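Side-chain contacts in Two-component system sensor histidine kinase (Bacteroides thetaiotaomicron, PDB 3OTT), which probably senses saccharides through this extracellular region and relays the signal to histidine kinase and DNA-binding parts of the same membrane protein: residues P369-R374 with S393-D398; G252-H257 with L263-H268; R653-N658 with K666-Q671; K607-Y612 with L729-Q734. One frame throughout, in Å; residues are numbered along the deposited sequence. Where two conformers were deposited one is given.

Along the chain come contact 2, contact 1 and then contact 4, with contact 3 between its two halves. The extracellular region holds two beta-propellers, then a beta-sandwich. Contact 2 lies in an outer hairpin of the first propeller and contact 1 in a blade of the second, their centres about 54 Å apart on opposite sides of the chain's centre. Contact 3 belongs to the sandwich, its centre about 57 Å from that of contact 1. Contact 4 ties the last blade of the second propeller to the sandwich, its centre about 32 Å from that of contact 1 and about 39 Å from those of contacts 2 and 3. Only contact 4 thus crosses between domains.

Contact 1: residues P369-R374 with S393-D398; sequences PLSHNR and SINRYD
Ser-371 and Asn-395 make this contact almost by themselves, through one side-chain hydrogen bond. Start at Asn-395 CB, which points toward the loop but stops 5.4 Å short of Ser-371 OG. CG is turned anti to the carbonyl carbon (chi1 -64°), and this carries the amide across, with Asn-395 CG 3.9 Å from Ser-371 OG. OD1 passes at 3.8 Å from Ser-371 OG without bonding to it. ND2 does the work: it donates to Ser-371 OG at 3.2 Å, nearly straight at 168°, and the hydroxyl lies close to the amide plane. The serine oxygen is gripped a second time, by a hydrogen bond to Gly-392 O. A carbonyl can only accept, so the hydroxyl proton goes that way while ND2 is received on the same oxygen. A leucine in place of Asn-395 would probably leave Ser-371 OG without its amide donor and put an apolar tip against the hydroxyl. Further along the loop, His-372 ND1 accepts Arg-374 N at 3.2 Å in the plane of the ring, which helps to set the ring's rotation. NE2 is then presented to Tyr-75 OH of the second subunit, where Arg-374 also forms salt bridges with Asp-72 and Asp-113. In the propeller, residues 369-374 are the loop leading from strand 359-361 of one blade into strand 375-380 of the next. Asn-395 belongs to that next blade's third strand, 393-398, which runs between strands 386-390 and 403-410.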
# COMPACT_ATOMS: atom_id res chain seq x y z
N PRO B 369 3.02 14.68 -14.06
CA PRO B 369 3.21 15.81 -13.14
C PRO B 369 2.07 16.80 -13.13
O PRO B 369 1.27 16.84 -14.05
CB PRO B 369 4.54 16.45 -13.63
CG PRO B 369 4.62 16.08 -15.13
CD PRO B 369 3.73 14.87 -15.35
N LEU B 370 1.95 17.55 -12.04
CA LEU B 370 1.09 18.71 -11.95
C LEU B 370 1.89 19.89 -11.45
O LEU B 370 2.81 19.71 -10.67
CB LEU B 370 -0.03 18.48 -10.97
CG LEU B 370 -1.39 18.09 -11.49
CD1 LEU B 370 -2.45 18.27 -10.38
CD2 LEU B 370 -1.73 18.89 -12.69
N SER B 371 1.53 21.09 -11.89
CA SER B 371 2.18 22.31 -11.43
C SER B 371 2.12 22.45 -9.89
O SER B 371 3.02 23.07 -9.35
CB SER B 371 1.59 23.59 -12.10
OG SER B 371 0.15 23.59 -11.96
N HIS B 372 1.10 21.87 -9.23
CA HIS B 372 0.83 22.00 -7.77
C HIS B 372 -0.14 20.91 -7.36
O HIS B 372 -1.06 20.58 -8.13
CB HIS B 372 0.19 23.35 -7.41
CG HIS B 372 0.46 23.82 -6.01
ND1 HIS B 372 -0.17 23.29 -4.89
CD2 HIS B 372 1.29 24.77 -5.54
CE1 HIS B 372 0.28 23.88 -3.80
NE2 HIS B 372 1.17 24.78 -4.16
N ASN B 373 0.02 20.39 -6.15
CA ASN B 373 -0.87 19.35 -5.65
C ASN B 373 -2.27 19.81 -5.22
O ASN B 373 -3.24 19.00 -5.23
CB ASN B 373 -0.18 18.63 -4.48
CG ASN B 373 0.83 17.62 -4.97
OD1 ASN B 373 0.80 17.22 -6.12
ND2 ASN B 373 1.73 17.24 -4.13
N ARG B 374 -2.39 21.05 -4.81
CA ARG B 374 -3.61 21.52 -4.18
C ARG B 374 -4.62 21.93 -5.27
O ARG B 374 -4.46 22.94 -5.94
CB ARG B 374 -3.30 22.64 -3.18
CG ARG B 374 -4.46 23.07 -2.29
CD ARG B 374 -4.00 23.75 -0.95
NE ARG B 374 -3.23 22.88 -0.08
CZ ARG B 374 -3.74 22.00 0.78
NH1 ARG B 374 -5.08 21.84 0.96
NH2 ARG B 374 -2.90 21.28 1.50
N SER B 393 -1.63 27.88 -10.55
CA SER B 393 -2.34 28.45 -11.69
C SER B 393 -3.32 27.44 -12.32
O SER B 393 -3.64 26.43 -11.69
CB SER B 393 -1.36 29.08 -12.72
OG SER B 393 -2.06 29.80 -13.75
N ILE B 394 -3.80 27.72 -13.54
CA ILE B 394 -4.79 26.92 -14.19
C ILE B 394 -4.17 25.97 -15.20
O ILE B 394 -3.15 26.26 -15.80
CB ILE B 394 -5.87 27.80 -14.86
CG1 ILE B 394 -5.29 28.78 -15.89
CG2 ILE B 394 -6.55 28.62 -13.83
CD1 ILE B 394 -6.35 29.19 -16.95
N ASN B 395 -4.77 24.81 -15.36
CA ASN B 395 -4.30 23.86 -16.36
C ASN B 395 -5.46 23.34 -17.21
O ASN B 395 -6.60 23.28 -16.74
CB ASN B 395 -3.67 22.68 -15.67
CG ASN B 395 -2.42 23.03 -14.89
OD1 ASN B 395 -1.34 22.92 -15.40
ND2 ASN B 395 -2.57 23.39 -13.62
N ARG B 396 -5.13 22.93 -18.44
CA ARG B 396 -6.07 22.31 -19.34
C ARG B 396 -5.62 20.88 -19.64
O ARG B 396 -4.45 20.66 -19.91
CB ARG B 396 -6.12 23.11 -20.65
CG ARG B 396 -6.96 22.46 -21.77
CD ARG B 396 -7.18 23.38 -23.03
NE ARG B 396 -5.96 23.52 -23.82
CZ ARG B 396 -5.43 22.55 -24.59
NH1 ARG B 396 -6.03 21.38 -24.69
NH2 ARG B 396 -4.31 22.75 -25.24
N TYR B 397 -6.54 19.92 -19.62
CA TYR B 397 -6.14 18.54 -19.94
C TYR B 397 -6.07 18.30 -21.42
O TYR B 397 -6.95 18.71 -22.15
CB TYR B 397 -7.12 17.54 -19.39
CG TYR B 397 -6.61 16.11 -19.28
CD1 TYR B 397 -5.42 15.80 -18.54
CD2 TYR B 397 -7.33 15.04 -19.85
CE1 TYR B 397 -5.00 14.51 -18.39
CE2 TYR B 397 -6.91 13.75 -19.71
CZ TYR B 397 -5.75 13.47 -18.99
OH TYR B 397 -5.33 12.15 -18.85
N ASP B 398 -5.02 17.60 -21.85
CA ASP B 398 -4.96 17.00 -23.16
C ASP B 398 -5.25 15.48 -23.08
O ASP B 398 -4.37 14.68 -22.79
CB ASP B 398 -3.59 17.24 -23.75
CG ASP B 398 -3.52 16.92 -25.23
OD1 ASP B 398 -4.08 15.87 -25.67
OD2 ASP B 398 -2.88 17.74 -25.94

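Contact 2: residues G252-H257 with L263-H268; sequences GLYVYH and LQHIIH
Tyr-254 and His-265 lie ring over ring in an offset stack, centroids 4.1 Å apart and planes at 14°, with His-265 CD2 above the rim of the tyrosine. They form a non-hydrogen-bonded pair of an antiparallel hairpin, and their rings are its close-fitting part. His-265 CG is anti to the backbone N (chi1 176°), which lays the imidazole over the phenol; its NE2 is held by Asn-251 O. With an alanine in place of Tyr-254, the imidazole is likely to lose its stacking partner and Leu-263 CD1 its contact with the phenol ring. This face turns toward strand 222-229, with His-265 exposed at its rim. The other face is buried but more loosely fitted: Leu-253 and Ile-266 meet CB to CB at 4.2 Å, and Val-255 CG2 touches Ile-266 CD1 at 4.0 Å. Gln-264, partly exposed and less certainly placed, lies against Val-255. Between the faces, Leu-253 N donates to Ile-266 O at 2.9 Å, and Ile-266 N donates back to Leu-253 O, while Val-255 and Gln-264 exchange a second pair of bonds. Strand 264-266 forms the outer edge of this propeller blade, with strand 252-256 between it and strand 245-249, while Tyr-254 also stacks on Phe-229 in the preceding blade.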
# COMPACT_ATOMS: atom_id res chain seq x y z
N GLY B 252 -24.63 -19.43 23.17
CA GLY B 252 -24.94 -18.30 22.31
C GLY B 252 -23.77 -17.38 22.11
O GLY B 252 -22.63 -17.72 22.39
N LEU B 253 -24.09 -16.20 21.62
CA LEU B 253 -23.16 -15.17 21.19
C LEU B 253 -23.08 -14.00 22.17
O LEU B 253 -24.10 -13.50 22.63
CB LEU B 253 -23.63 -14.62 19.80
CG LEU B 253 -22.82 -13.50 19.14
CD1 LEU B 253 -21.38 -13.87 18.78
CD2 LEU B 253 -23.59 -13.04 17.94
N TYR B 254 -21.86 -13.57 22.48
CA TYR B 254 -21.64 -12.42 23.33
C TYR B 254 -20.88 -11.43 22.49
O TYR B 254 -20.06 -11.82 21.64
CB TYR B 254 -20.80 -12.76 24.55
CG TYR B 254 -21.56 -13.53 25.59
CD1 TYR B 254 -21.71 -14.90 25.46
CD2 TYR B 254 -22.14 -12.90 26.72
CE1 TYR B 254 -22.35 -15.63 26.43
CE2 TYR B 254 -22.82 -13.63 27.70
CZ TYR B 254 -22.91 -15.01 27.54
OH TYR B 254 -23.62 -15.83 28.40
N VAL B 255 -21.24 -10.17 22.68
CA VAL B 255 -20.67 -9.10 21.90
C VAL B 255 -20.09 -8.09 22.91
O VAL B 255 -20.81 -7.53 23.73
CB VAL B 255 -21.78 -8.41 20.98
CG1 VAL B 255 -21.26 -7.22 20.25
CG2 VAL B 255 -22.38 -9.33 20.00
N TYR B 256 -18.78 -7.84 22.80
CA TYR B 256 -18.04 -6.96 23.73
C TYR B 256 -17.66 -5.67 23.01
O TYR B 256 -17.06 -5.67 21.89
CB TYR B 256 -16.77 -7.71 24.23
CG TYR B 256 -15.84 -6.83 25.08
CD1 TYR B 256 -14.89 -6.05 24.48
CD2 TYR B 256 -15.98 -6.75 26.51
CE1 TYR B 256 -14.03 -5.21 25.23
CE2 TYR B 256 -15.15 -5.89 27.25
CZ TYR B 256 -14.17 -5.14 26.59
OH TYR B 256 -13.33 -4.30 27.23
N HIS B 257 -17.94 -4.56 23.65
CA HIS B 257 -17.62 -3.27 23.07
C HIS B 257 -16.54 -2.63 23.93
O HIS B 257 -15.41 -2.50 23.45
CB HIS B 257 -18.88 -2.40 22.87
CG HIS B 257 -18.57 -0.97 22.50
ND1 HIS B 257 -18.00 -0.60 21.29
CD2 HIS B 257 -18.77 0.18 23.19
CE1 HIS B 257 -17.85 0.71 21.26
NE2 HIS B 257 -18.31 1.21 22.39
N LEU B 263 -22.41 -6.23 27.91
CA LEU B 263 -22.32 -7.21 26.84
C LEU B 263 -23.71 -7.39 26.26
O LEU B 263 -24.69 -7.32 27.00
CB LEU B 263 -21.95 -8.57 27.42
CG LEU B 263 -20.55 -8.76 27.99
CD1 LEU B 263 -20.53 -10.08 28.65
CD2 LEU B 263 -19.47 -8.62 26.85
N GLN B 264 -23.81 -7.60 24.95
CA GLN B 264 -25.07 -8.09 24.40
C GLN B 264 -24.96 -9.60 24.38
O GLN B 264 -23.92 -10.15 24.01
CB GLN B 264 -25.31 -7.62 22.98
CG GLN B 264 -24.58 -6.41 22.50
CD GLN B 264 -25.08 -6.06 21.11
OE1 GLN B 264 -26.17 -6.55 20.72
NE2 GLN B 264 -24.34 -5.24 20.36
N HIS B 265 -26.00 -10.28 24.77
CA HIS B 265 -25.98 -11.73 24.73
C HIS B 265 -27.16 -12.22 23.87
O HIS B 265 -28.34 -11.96 24.17
CB HIS B 265 -26.09 -12.26 26.14
CG HIS B 265 -26.17 -13.74 26.24
ND1 HIS B 265 -26.95 -14.37 27.18
CD2 HIS B 265 -25.53 -14.73 25.57
CE1 HIS B 265 -26.81 -15.68 27.07
NE2 HIS B 265 -25.94 -15.92 26.11
N ILE B 266 -26.80 -12.97 22.82
CA ILE B 266 -27.74 -13.41 21.82
C ILE B 266 -27.93 -14.92 21.81
O ILE B 266 -26.94 -15.63 21.65
CB ILE B 266 -27.35 -12.84 20.44
CG1 ILE B 266 -27.37 -11.31 20.56
CG2 ILE B 266 -28.33 -13.33 19.41
CD1 ILE B 266 -26.09 -10.74 20.43
N ILE B 267 -29.17 -15.38 21.99
CA ILE B 267 -29.49 -16.80 22.03
C ILE B 267 -30.66 -17.14 21.12
O ILE B 267 -31.37 -16.25 20.68
CB ILE B 267 -29.86 -17.37 23.42
CG1 ILE B 267 -31.16 -16.75 23.94
CG2 ILE B 267 -28.67 -17.29 24.39
CD1 ILE B 267 -31.67 -17.34 25.29
N HIS B 268 -30.81 -18.45 20.86
CA HIS B 268 -31.84 -19.00 20.04
C HIS B 268 -33.23 -18.79 20.69
O HIS B 268 -33.38 -18.77 21.91
CB HIS B 268 -31.52 -20.47 19.85
CG HIS B 268 -32.58 -21.25 19.14
ND1 HIS B 268 -32.81 -21.14 17.78
CD2 HIS B 268 -33.45 -22.18 19.61
CE1 HIS B 268 -33.80 -21.96 17.44
NE2 HIS B 268 -34.21 -22.59 18.53

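Contact 3: residues R653-N658 with K666-Q671; sequences RDDVPN and KLKYDQ
Three side chains converge on one carboxylate oxygen: Asp-655 OD2 accepts from Gln-671 and Lys-668 across the contact and from Arg-653 on its own side. Gln-671 NE2 comes closest, 2.8 Å from Asp-655 OD2, meeting it on its syn side but out of the carboxylate plane. Lys-668 NZ arrives from above that plane, 3.2 Å from Asp-655 OD2, its chain crossing the aspartate at about a right angle. Arg-653 grips the carboxylate side-on. Its NE lies 3.1 Å from Asp-655 OD1, on the syn lone pair, and its NH2 bonds to both oxygens. Two positive groups and an amide donor around one acid would probably favour the charged carboxylate. The acceptor joins two loops of the C-terminal beta-sandwich: residues 653-658 follow strand 646-648, and Lys-668 to Gln-671 form a type I beta turn straight after strand 664-667. Gln-671 is itself held from within this turn, because its OE1 takes Lys-668 N at 3.1 Å on a lone pair in the carbonyl plane. That bond fixes the amide's flip and presents NE2 to the aspartate. A water bridges the loops as well, hydrogen-bonded to Asp-655 O and, at 2.8 Å, to Gln-671 OE1.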
# COMPACT_ATOMS: atom_id res chain seq x y z
N ARG B 653 -18.01 -35.84 -13.52
CA ARG B 653 -17.94 -36.22 -14.97
C ARG B 653 -16.61 -35.86 -15.67
O ARG B 653 -16.00 -34.81 -15.41
CB ARG B 653 -19.08 -35.60 -15.81
CG ARG B 653 -20.48 -35.57 -15.19
CD ARG B 653 -21.49 -36.53 -15.84
NE ARG B 653 -21.22 -36.81 -17.25
CZ ARG B 653 -22.05 -37.45 -18.07
NH1 ARG B 653 -23.25 -37.83 -17.63
NH2 ARG B 653 -21.68 -37.71 -19.34
N ASP B 654 -16.18 -36.75 -16.56
CA ASP B 654 -15.07 -36.53 -17.50
C ASP B 654 -15.25 -35.36 -18.46
O ASP B 654 -14.28 -34.71 -18.87
CB ASP B 654 -14.92 -37.79 -18.40
CG ASP B 654 -14.33 -38.94 -17.65
OD1 ASP B 654 -14.26 -38.84 -16.40
OD2 ASP B 654 -13.93 -39.94 -18.30
N ASP B 655 -16.48 -35.11 -18.87
CA ASP B 655 -16.70 -34.36 -20.09
C ASP B 655 -17.27 -32.97 -19.85
O ASP B 655 -17.86 -32.35 -20.74
CB ASP B 655 -17.59 -35.19 -21.05
CG ASP B 655 -18.93 -35.63 -20.42
OD1 ASP B 655 -18.99 -35.85 -19.18
OD2 ASP B 655 -19.92 -35.78 -21.17
N VAL B 656 -17.10 -32.48 -18.64
CA VAL B 656 -17.73 -31.23 -18.30
C VAL B 656 -16.74 -30.35 -17.56
O VAL B 656 -16.01 -30.84 -16.73
CB VAL B 656 -19.05 -31.50 -17.50
CG1 VAL B 656 -19.35 -30.39 -16.61
CG2 VAL B 656 -20.17 -31.65 -18.45
N PRO B 657 -16.68 -29.04 -17.87
CA PRO B 657 -15.68 -28.22 -17.16
C PRO B 657 -16.33 -27.53 -15.93
O PRO B 657 -17.51 -27.77 -15.65
CB PRO B 657 -15.23 -27.21 -18.23
CG PRO B 657 -16.54 -26.96 -19.01
CD PRO B 657 -17.33 -28.30 -18.97
N ASN B 658 -15.52 -26.78 -15.17
CA ASN B 658 -16.04 -25.94 -14.09
C ASN B 658 -16.69 -24.73 -14.69
O ASN B 658 -16.00 -23.82 -15.20
CB ASN B 658 -14.98 -25.51 -13.07
CG ASN B 658 -15.64 -24.99 -11.74
OD1 ASN B 658 -16.81 -24.60 -11.72
ND2 ASN B 658 -14.91 -25.02 -10.66
N LYS B 666 -18.38 -27.16 -24.76
CA LYS B 666 -18.66 -28.11 -25.84
C LYS B 666 -19.44 -29.32 -25.33
O LYS B 666 -18.92 -30.02 -24.49
CB LYS B 666 -17.35 -28.59 -26.49
CG LYS B 666 -16.93 -27.77 -27.70
CD LYS B 666 -15.89 -28.52 -28.55
CE LYS B 666 -14.65 -27.59 -28.75
NZ LYS B 666 -13.42 -28.18 -29.42
N LEU B 667 -20.66 -29.54 -25.82
CA LEU B 667 -21.53 -30.62 -25.36
C LEU B 667 -21.92 -31.59 -26.47
O LEU B 667 -22.00 -31.21 -27.66
CB LEU B 667 -22.81 -30.05 -24.74
CG LEU B 667 -22.59 -29.14 -23.48
CD1 LEU B 667 -23.83 -28.45 -23.09
CD2 LEU B 667 -22.06 -29.90 -22.30
N LYS B 668 -22.18 -32.84 -26.09
CA LYS B 668 -22.72 -33.78 -27.04
C LYS B 668 -24.18 -33.49 -27.43
O LYS B 668 -24.91 -32.74 -26.74
CB LYS B 668 -22.55 -35.21 -26.49
CG LYS B 668 -21.08 -35.62 -26.34
CD LYS B 668 -20.97 -36.91 -25.56
CE LYS B 668 -19.54 -37.22 -25.17
NZ LYS B 668 -19.41 -37.62 -23.70
N TYR B 669 -24.62 -34.16 -28.50
CA TYR B 669 -25.96 -34.02 -29.05
C TYR B 669 -27.04 -34.34 -28.01
O TYR B 669 -28.05 -33.67 -27.96
CB TYR B 669 -26.12 -34.89 -30.34
CG TYR B 669 -26.48 -36.34 -30.07
CD1 TYR B 669 -25.52 -37.22 -29.57
CD2 TYR B 669 -27.78 -36.82 -30.27
CE1 TYR B 669 -25.83 -38.52 -29.27
CE2 TYR B 669 -28.11 -38.14 -29.99
CZ TYR B 669 -27.12 -38.99 -29.50
OH TYR B 669 -27.37 -40.32 -29.21
N ASP B 670 -26.82 -35.34 -27.18
CA ASP B 670 -27.81 -35.72 -26.15
C ASP B 670 -27.63 -35.05 -24.77
O ASP B 670 -28.31 -35.39 -23.80
CB ASP B 670 -27.87 -37.24 -25.97
CG ASP B 670 -26.51 -37.85 -25.62
OD1 ASP B 670 -25.46 -37.20 -25.87
OD2 ASP B 670 -26.49 -38.99 -25.13
N GLN B 671 -26.72 -34.08 -24.71
CA GLN B 671 -26.58 -33.23 -23.55
C GLN B 671 -27.20 -31.90 -23.93
O GLN B 671 -26.54 -30.85 -23.91
CB GLN B 671 -25.08 -33.09 -23.18
CG GLN B 671 -24.46 -34.43 -22.77
CD GLN B 671 -22.98 -34.35 -22.39
OE1 GLN B 671 -22.16 -33.79 -23.10
NE2 GLN B 671 -22.63 -34.96 -21.28
O HOH W 1 -19.45 -33.32 -23.24

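Contact 4: residues K607-Y612 with L729-Q734; sequences KEDCVY and LERDGQ
A G1 beta bulge supplies one side of this contact: Asp-609 and Cys-610 both face Asp-605 in the hairpin that opens strand 610-615, and the Asp-609 carboxylate meets Arg-731 of the sandwich. The bulge puts Asp-609 in the left-handed backbone region, and its CG stands anti to the backbone N (chi1 -166°), reaching out from the hairpin. Asp-609 OD2 meets Arg-731 NH2 at 3.5 Å. This is a salt bridge whose hydrogen bond is weak: long, though nearly straight at 167°. The acid oxygen sits at the edge of the guanidinium, in its plane, yet the carboxylate and guanidinium planes are 56° apart, so the two groups do not pair flat in the two-pronged manner. Arg-731 NH1 stays 4.0 Å from Asp-609 OD2 and rests instead near Asp-609 CB, at 3.8 Å. The arginine projects from a type I beta turn, Glu-730 to Gly-733, closed by Gly-733 N on Glu-730 O at 2.8 Å. Asp-609 has stronger partners behind it: its OD1 forms a salt bridge with Lys-568 and a hydrogen bond with Ser-624, which probably help to orient the carboxylate. Being on the surface and covering little area, the link looks like a light one between domains. Strand 610-615 lies between strands 601-605 and 618-623 in the propeller's last blade, completed by strand 310-313. The turn lies in the loop between strands 720-728 and 740-746 of the sandwich, and Arg-731 also packs on His-623 of strand 618-623.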
# COMPACT_ATOMS: atom_id res chain seq x y z
N LYS B 607 -26.67 10.32 -14.04
CA LYS B 607 -26.71 9.02 -14.75
C LYS B 607 -26.85 7.84 -13.78
O LYS B 607 -27.69 6.96 -13.98
CB LYS B 607 -25.46 8.82 -15.63
CG LYS B 607 -25.31 9.76 -16.83
CD LYS B 607 -23.91 9.61 -17.47
CE LYS B 607 -23.89 10.06 -18.95
NZ LYS B 607 -23.71 11.54 -19.08
N GLU B 608 -26.02 7.80 -12.75
CA GLU B 608 -26.06 6.63 -11.86
C GLU B 608 -27.05 6.81 -10.72
O GLU B 608 -27.10 5.99 -9.81
CB GLU B 608 -24.66 6.32 -11.30
CG GLU B 608 -23.58 6.08 -12.35
CD GLU B 608 -23.73 4.77 -13.12
OE1 GLU B 608 -24.37 3.81 -12.60
OE2 GLU B 608 -23.17 4.72 -14.26
N ASP B 609 -27.81 7.90 -10.76
CA ASP B 609 -28.62 8.35 -9.62
C ASP B 609 -27.93 8.13 -8.24
O ASP B 609 -28.45 7.42 -7.35
CB ASP B 609 -29.99 7.64 -9.67
CG ASP B 609 -31.01 8.27 -8.74
OD1 ASP B 609 -30.68 9.31 -8.13
OD2 ASP B 609 -32.13 7.70 -8.62
N CYS B 610 -26.74 8.69 -8.07
CA CYS B 610 -26.08 8.58 -6.78
C CYS B 610 -25.23 9.82 -6.44
O CYS B 610 -24.99 10.67 -7.29
CB CYS B 610 -25.25 7.32 -6.75
SG CYS B 610 -23.89 7.48 -7.83
N VAL B 611 -24.82 9.90 -5.18
CA VAL B 611 -24.04 11.04 -4.65
C VAL B 611 -22.70 10.56 -4.08
O VAL B 611 -22.64 9.61 -3.31
CB VAL B 611 -24.83 11.80 -3.55
CG1 VAL B 611 -24.01 13.00 -2.99
CG2 VAL B 611 -26.16 12.29 -4.10
N TYR B 612 -21.62 11.21 -4.50
CA TYR B 612 -20.26 10.96 -4.01
C TYR B 612 -19.93 11.97 -2.93
O TYR B 612 -20.14 13.19 -3.12
CB TYR B 612 -19.24 11.06 -5.14
CG TYR B 612 -19.49 9.97 -6.18
CD1 TYR B 612 -18.95 8.69 -6.05
CD2 TYR B 612 -20.31 10.21 -7.26
CE1 TYR B 612 -19.21 7.70 -6.97
CE2 TYR B 612 -20.56 9.19 -8.23
CZ TYR B 612 -20.03 7.95 -8.06
OH TYR B 612 -20.30 6.99 -8.99
N LEU B 729 -30.95 -6.51 -14.45
CA LEU B 729 -31.94 -5.49 -14.81
C LEU B 729 -31.68 -4.20 -14.01
O LEU B 729 -31.74 -4.18 -12.78
CB LEU B 729 -33.37 -6.02 -14.58
CG LEU B 729 -34.55 -5.30 -15.23
CD1 LEU B 729 -34.53 -5.43 -16.77
CD2 LEU B 729 -35.88 -5.84 -14.65
N GLU B 730 -31.34 -3.14 -14.73
CA GLU B 730 -30.91 -1.90 -14.11
C GLU B 730 -32.13 -1.17 -13.53
O GLU B 730 -33.27 -1.49 -13.88
CB GLU B 730 -30.18 -1.07 -15.18
CG GLU B 730 -29.05 -0.17 -14.71
CD GLU B 730 -27.91 -0.86 -13.93
OE1 GLU B 730 -27.52 -2.02 -14.24
OE2 GLU B 730 -27.39 -0.20 -13.00
N ARG B 731 -31.92 -0.19 -12.65
CA ARG B 731 -33.03 0.51 -11.99
C ARG B 731 -34.00 1.28 -12.92
O ARG B 731 -35.18 1.42 -12.61
CB ARG B 731 -32.51 1.38 -10.85
CG ARG B 731 -31.99 0.52 -9.67
CD ARG B 731 -30.86 1.19 -8.88
NE ARG B 731 -31.34 2.26 -7.99
CZ ARG B 731 -31.33 3.56 -8.30
NH1 ARG B 731 -30.89 3.96 -9.49
NH2 ARG B 731 -31.77 4.46 -7.41
N ASP B 732 -33.50 1.72 -14.07
CA ASP B 732 -34.34 2.23 -15.18
C ASP B 732 -35.23 1.15 -15.80
O ASP B 732 -36.27 1.46 -16.37
CB ASP B 732 -33.46 2.82 -16.30
CG ASP B 732 -32.10 3.35 -15.80
OD1 ASP B 732 -31.20 2.52 -15.47
OD2 ASP B 732 -31.93 4.59 -15.77
N GLY B 733 -34.80 -0.11 -15.72
CA GLY B 733 -35.51 -1.22 -16.38
C GLY B 733 -34.74 -1.61 -17.62
O GLY B 733 -35.21 -2.40 -18.44
N GLN B 734 -33.55 -1.04 -17.76
CA GLN B 734 -32.61 -1.36 -18.83
C GLN B 734 -31.69 -2.51 -18.42
O GLN B 734 -31.40 -2.67 -17.24
CB GLN B 734 -31.75 -0.14 -19.13
CG GLN B 734 -32.48 0.97 -19.83
CD GLN B 734 -32.44 0.83 -21.35
OE1 GLN B 734 -31.61 1.45 -22.00
NE2 GLN B 734 -33.33 -0.01 -21.90